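Local coordinates for protein pectate lyase 1 (Juniperus ashei, PDB 1PXZ) that has low pectate lyase activity, cleaving galacturonan by elimination with calcium as cofactor, and is the major allergen of mountain cedar pollen, at residues I71-Q74 / N75-I78; I176-T179 / L180-G184; P224-G227 / Q228-R232. All blocks are in the same frame, centred on the assembly; numbering follows the deposited sequence.

Interaction 1: I71-Q74 / N75-I78; sequences IFSQ and NMNI
The F72 ring meets M76 at its edge and nearly in its own plane, SD of M76 lying 4.0 Å from F72 CD2. The sulfur is 5.4 Å from the ring centroid and 84° off the ring normal, a Met-aromatic contact made edge-on. CD1 of I78 comes to the same side of the ring, 4.1 Å from F72 CE2, from an oblique direction. The CD2-CE2 edge of the ring is thus turned to the chain returning after the bend at S73 and Q74. M76 is fully extended beyond CG (chi2 -177°, chi3 -169°), a reach that brings SD to the ring edge and carries the methyl CE on to CG of Q74, at 3.6 Å, and to OG of S73, at 3.8 Å. Strand 68-72 pairs with 39-43 and 90-93, strand 76-78 with 99-102, so the two lie on successive faces of one coil of the parallel beta-helix; the bend joining them lies within an IgE-binding segment. S73, Q74 and N75 are exposed, whereas ring, thioether and branched alkyl chain suit the buried inside of the corner, which is held by dispersion and by sulfur at the aromatic edge.

Interaction 2: I176-T179 / L180-G184; sequences IDVT and LGSTG
L180 starts the turn that ends strand 174-179 and brings S182 round to the carbonyl oxygen of T179, the pair that meets across it. The isobutyl end of L180 leads away from the strand toward N157 and Y207. Both L180 and G181 have positive phi, and residues 179-182 form a beta turn close to type I'. Positive phi suits glycine at G181, whose N-H is hydrogen-bonded to D210 OD1. S182 then brings the chain back over the strand end. Its OG, anti to the carbonyl carbon (chi1 -61°), gives a hydrogen bond of 2.7 Å to T179 O, at a C=O...OG angle of 146° and 27° out of the carbonyl plane. The N-H bond that closes the turn, from S182 N to T179 O, is weak at 3.5 Å and is reinforced by the serine hydroxyl, so one carbonyl accepts two donors from one residue. CB of S182 also presses on CG1 of V178 at 3.5 Å, tighter than a usual carbon contact, and a small serine suits this close approach. At G184 the chain turns a corner into the next face of the beta-helix. On the strand side D177, a calcium ligand by similarity, precedes the turn by only a few residues. The chemistry implies that the buried S182 hydroxyl bridges two coils, since OG is also hydrogen-bonded to V158 N while it grips the carbonyl that ends the strand.

Interaction 3: P224-G227 / Q228-R232; sequences PNAG and QRMPR
Between A226 and M230 the backbone leaves its extended path, kinking at G227 (psi -59°) and again at R229, whose phi is positive, so that the M230 side chain can reach back to A226. The methyl of A226 touches M230 through the sulfur, CB to SD 3.7 Å. M230 starts with CG anti to its carbonyl carbon, runs extended through chi2, then bends at chi3 (-97°), and this last turn lays the methyl CE along the backbone, 3.8 Å from A226 O and 3.9 Å from G227 C. A long, flexible thioether suits such a curved path, and a compact alanine lets the sulfur come close. Q228 goes another way: its chain is bent at chi2 (-99°) and folds back until NE2 stands 3.0 Å from G227 C. The amide thus packs close over the backbone of a residue without a side chain, a place that suits glycine. Beyond M230, a cis peptide bond precedes P231, and the carbonyl of M230 is hydrogen-bonded to Y245 OH. R229, predicted to be the active-site residue, lies in this turn with its side chain leading away from 224-227, touching L200 and Y251. Between the two segments the contact is apolar, without a hydrogen bond, while the backbone of G227 is hydrogen-bonded to H195, N249 and I250: thioether against methyl and backbone inside, the arginine led away from it.

How the interactions relate
The three contacts follow one another along the chain as bends in the coils of a single parallel beta-helix. Interaction 1 stands apart, with its centre about 28 Å from that of interaction 2 and about 29 Å from that of interaction 3, away from the annotated sites. Interactions 2 and 3 are neighbours, their nearest atoms about 6 Å apart without touching, and both border the probable catalytic region: D177 in 176-184 is a calcium ligand by similarity, R229 in 224-232 the predicted active-site residue. The T179 side chain lies about 10 Å from that of R229 and about 9 Å from that of D149. Interactions 1 and 3 both fall within IgE-binding segments.

Interaction 1: I71-Q74 / N75-I78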
# COMPACT_ATOMS: atom_id res chain seq x y z
N ILE A 71 -3.61 18.84 -2.53
CA ILE A 71 -5.00 18.60 -2.93
C ILE A 71 -5.20 19.03 -4.39
O ILE A 71 -4.30 19.60 -4.99
CB ILE A 71 -6.00 19.38 -2.07
CG1 ILE A 71 -5.74 20.90 -2.15
CG2 ILE A 71 -5.96 18.93 -0.62
CD1 ILE A 71 -6.87 21.72 -1.57
N PHE A 72 -6.36 18.76 -4.96
CA PHE A 72 -6.52 18.97 -6.42
C PHE A 72 -7.71 19.88 -6.70
O PHE A 72 -8.76 19.67 -6.11
CB PHE A 72 -6.65 17.62 -7.11
CG PHE A 72 -5.43 16.72 -6.98
CD1 PHE A 72 -5.23 15.98 -5.82
CD2 PHE A 72 -4.50 16.60 -7.99
CE1 PHE A 72 -4.12 15.16 -5.67
CE2 PHE A 72 -3.39 15.78 -7.85
CZ PHE A 72 -3.19 15.04 -6.69
N SER A 73 -7.53 20.87 -7.57
CA SER A 73 -8.56 21.89 -7.82
C SER A 73 -9.71 21.37 -8.66
O SER A 73 -10.79 21.95 -8.77
CB SER A 73 -7.91 23.09 -8.52
OG SER A 73 -7.63 22.72 -9.87
N GLN A 74 -9.54 20.24 -9.31
CA GLN A 74 -10.57 19.71 -10.19
C GLN A 74 -10.32 18.23 -10.47
O GLN A 74 -9.22 17.75 -10.18
CB GLN A 74 -10.52 20.47 -11.53
CG GLN A 74 -9.29 20.09 -12.33
CD GLN A 74 -9.31 20.52 -13.78
OE1 GLN A 74 -9.50 19.71 -14.70
NE2 GLN A 74 -9.10 21.82 -13.99
N ASN A 75 -11.31 17.57 -11.06
CA ASN A 75 -10.99 16.23 -11.55
C ASN A 75 -9.81 16.30 -12.50
O ASN A 75 -9.71 17.24 -13.32
CB ASN A 75 -12.18 15.63 -12.29
CG ASN A 75 -13.41 15.35 -11.46
OD1 ASN A 75 -14.49 15.06 -11.99
ND2 ASN A 75 -13.30 15.43 -10.15
N MET A 76 -8.91 15.33 -12.46
CA MET A 76 -7.71 15.36 -13.28
C MET A 76 -7.26 13.96 -13.68
O MET A 76 -7.09 13.14 -12.77
CB MET A 76 -6.56 15.99 -12.48
CG MET A 76 -6.62 17.50 -12.48
SD MET A 76 -5.18 18.18 -11.60
CE MET A 76 -5.74 19.90 -11.52
N ASN A 77 -7.06 13.71 -14.96
CA ASN A 77 -6.27 12.55 -15.39
C ASN A 77 -4.85 13.03 -15.67
O ASN A 77 -4.65 13.85 -16.58
CB ASN A 77 -6.86 11.86 -16.62
CG ASN A 77 -8.30 11.49 -16.35
OD1 ASN A 77 -8.65 11.13 -15.23
ND2 ASN A 77 -9.19 11.60 -17.34
N ILE A 78 -3.89 12.56 -14.89
CA ILE A 78 -2.52 13.06 -15.07
C ILE A 78 -1.64 11.96 -15.66
O ILE A 78 -1.61 10.84 -15.15
CB ILE A 78 -1.92 13.57 -13.75
CG1 ILE A 78 -2.59 14.81 -13.17
CG2 ILE A 78 -0.42 13.77 -13.93
CD1 ILE A 78 -2.30 15.10 -11.72

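Interaction 2: I176-T179 / L180-G184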
# COMPACT_ATOMS: atom_id res chain seq x y z
N ILE A 176 1.85 -2.34 -5.42
CA ILE A 176 2.64 -1.71 -4.36
C ILE A 176 3.93 -2.49 -4.20
O ILE A 176 3.88 -3.72 -4.03
CB ILE A 176 1.86 -1.69 -3.04
CG1 ILE A 176 0.62 -0.80 -3.09
CG2 ILE A 176 2.77 -1.30 -1.87
CD1 ILE A 176 -0.20 -0.87 -1.82
N ASP A 177 5.08 -1.83 -4.27
CA ASP A 177 6.37 -2.53 -4.11
C ASP A 177 7.07 -1.91 -2.92
O ASP A 177 7.29 -0.70 -2.88
CB ASP A 177 7.14 -2.40 -5.41
CG ASP A 177 8.12 -3.46 -5.81
OD1 ASP A 177 7.73 -4.46 -6.46
OD2 ASP A 177 9.32 -3.33 -5.49
N VAL A 178 7.42 -2.71 -1.91
CA VAL A 178 8.08 -2.18 -0.71
C VAL A 178 9.40 -2.91 -0.55
O VAL A 178 9.41 -4.14 -0.46
CB VAL A 178 7.18 -2.37 0.51
CG1 VAL A 178 7.84 -1.86 1.79
CG2 VAL A 178 5.85 -1.66 0.31
N THR A 179 10.52 -2.21 -0.58
CA THR A 179 11.83 -2.82 -0.59
C THR A 179 12.88 -2.03 0.17
O THR A 179 12.66 -0.89 0.58
CB THR A 179 12.41 -2.94 -2.03
OG1 THR A 179 12.57 -1.61 -2.54
CG2 THR A 179 11.48 -3.65 -2.99
N LEU A 180 14.03 -2.67 0.31
CA LEU A 180 15.25 -2.08 0.82
C LEU A 180 15.12 -1.41 2.17
O LEU A 180 15.36 -0.20 2.27
CB LEU A 180 15.80 -1.01 -0.16
CG LEU A 180 17.22 -0.53 0.18
CD1 LEU A 180 18.19 -1.71 0.07
CD2 LEU A 180 17.67 0.61 -0.72
N GLY A 181 14.76 -2.15 3.21
CA GLY A 181 14.78 -1.53 4.52
C GLY A 181 13.61 -0.64 4.84
O GLY A 181 13.62 0.14 5.79
N SER A 182 12.54 -0.73 4.05
CA SER A 182 11.35 0.05 4.37
C SER A 182 10.65 -0.55 5.58
O SER A 182 10.63 -1.77 5.74
CB SER A 182 10.37 0.08 3.19
OG SER A 182 11.01 0.70 2.07
N THR A 183 10.07 0.32 6.40
CA THR A 183 9.38 -0.26 7.56
C THR A 183 8.48 0.81 8.15
O THR A 183 8.55 1.98 7.73
CB THR A 183 10.42 -0.82 8.55
OG1 THR A 183 9.75 -1.59 9.55
CG2 THR A 183 11.17 0.32 9.23
N GLY A 184 7.60 0.43 9.07
CA GLY A 184 6.69 1.38 9.70
C GLY A 184 5.66 1.84 8.67
O GLY A 184 5.51 3.03 8.48

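Interaction 3: P224-G227 / Q228-R232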
# COMPACT_ATOMS: atom_id res chain seq x y z
N PRO A 224 -12.32 -7.72 -7.35
CA PRO A 224 -12.17 -8.93 -8.15
C PRO A 224 -11.02 -8.94 -9.15
O PRO A 224 -10.45 -7.88 -9.44
CB PRO A 224 -13.45 -8.96 -9.01
CG PRO A 224 -14.37 -7.96 -8.43
CD PRO A 224 -13.51 -6.93 -7.76
N ASN A 225 -10.73 -10.13 -9.66
CA ASN A 225 -9.70 -10.31 -10.67
C ASN A 225 -8.34 -9.80 -10.22
O ASN A 225 -7.56 -9.26 -11.02
CB ASN A 225 -10.10 -9.55 -11.95
CG ASN A 225 -11.46 -9.99 -12.46
OD1 ASN A 225 -12.33 -9.16 -12.79
ND2 ASN A 225 -11.63 -11.31 -12.50
N ALA A 226 -8.04 -10.01 -8.94
CA ALA A 226 -6.66 -9.84 -8.47
C ALA A 226 -5.98 -11.19 -8.51
O ALA A 226 -6.57 -12.19 -8.07
CB ALA A 226 -6.70 -9.18 -7.11
N GLY A 227 -4.77 -11.28 -9.05
CA GLY A 227 -4.14 -12.55 -9.35
C GLY A 227 -3.47 -13.19 -8.15
O GLY A 227 -3.81 -14.33 -7.80
N GLN A 228 -2.50 -12.51 -7.55
CA GLN A 228 -1.78 -13.12 -6.42
C GLN A 228 -0.91 -12.08 -5.72
O GLN A 228 -0.99 -10.88 -6.07
CB GLN A 228 -0.95 -14.28 -6.96
CG GLN A 228 0.20 -13.84 -7.84
CD GLN A 228 -0.07 -13.94 -9.33
OE1 GLN A 228 0.77 -13.61 -10.16
NE2 GLN A 228 -1.24 -14.40 -9.73
N ARG A 229 -0.10 -12.46 -4.74
CA ARG A 229 0.75 -11.55 -3.99
C ARG A 229 -0.05 -10.55 -3.17
O ARG A 229 0.03 -9.32 -3.35
CB ARG A 229 1.68 -10.76 -4.91
CG ARG A 229 2.61 -11.66 -5.73
CD ARG A 229 3.60 -10.79 -6.49
NE ARG A 229 4.59 -11.60 -7.20
CZ ARG A 229 5.64 -11.06 -7.82
NH1 ARG A 229 5.78 -9.74 -7.79
NH2 ARG A 229 6.49 -11.85 -8.44
N MET A 230 -0.84 -11.05 -2.22
CA MET A 230 -1.72 -10.15 -1.48
C MET A 230 -1.64 -10.34 0.02
O MET A 230 -2.64 -10.62 0.68
CB MET A 230 -3.19 -10.35 -1.93
CG MET A 230 -3.34 -9.95 -3.41
SD MET A 230 -5.02 -10.26 -3.98
CE MET A 230 -4.83 -11.86 -4.76
N PRO A 231 -0.48 -10.18 0.64
CA PRO A 231 0.79 -9.87 0.00
C PRO A 231 1.64 -11.08 -0.32
O PRO A 231 1.36 -12.19 0.11
CB PRO A 231 1.50 -9.09 1.14
CG PRO A 231 1.08 -9.86 2.35
CD PRO A 231 -0.35 -10.27 2.11
N ARG A 232 2.72 -10.83 -1.07
CA ARG A 232 3.86 -11.74 -1.12
C ARG A 232 4.97 -11.07 -0.28
O ARG A 232 5.40 -9.97 -0.63
CB ARG A 232 4.37 -12.05 -2.52
CG ARG A 232 5.47 -13.12 -2.55
CD ARG A 232 6.40 -12.89 -3.72
NE ARG A 232 7.24 -14.05 -4.02
CZ ARG A 232 8.32 -14.40 -3.34
NH1 ARG A 232 8.75 -13.69 -2.30
NH2 ARG A 232 9.03 -15.48 -3.67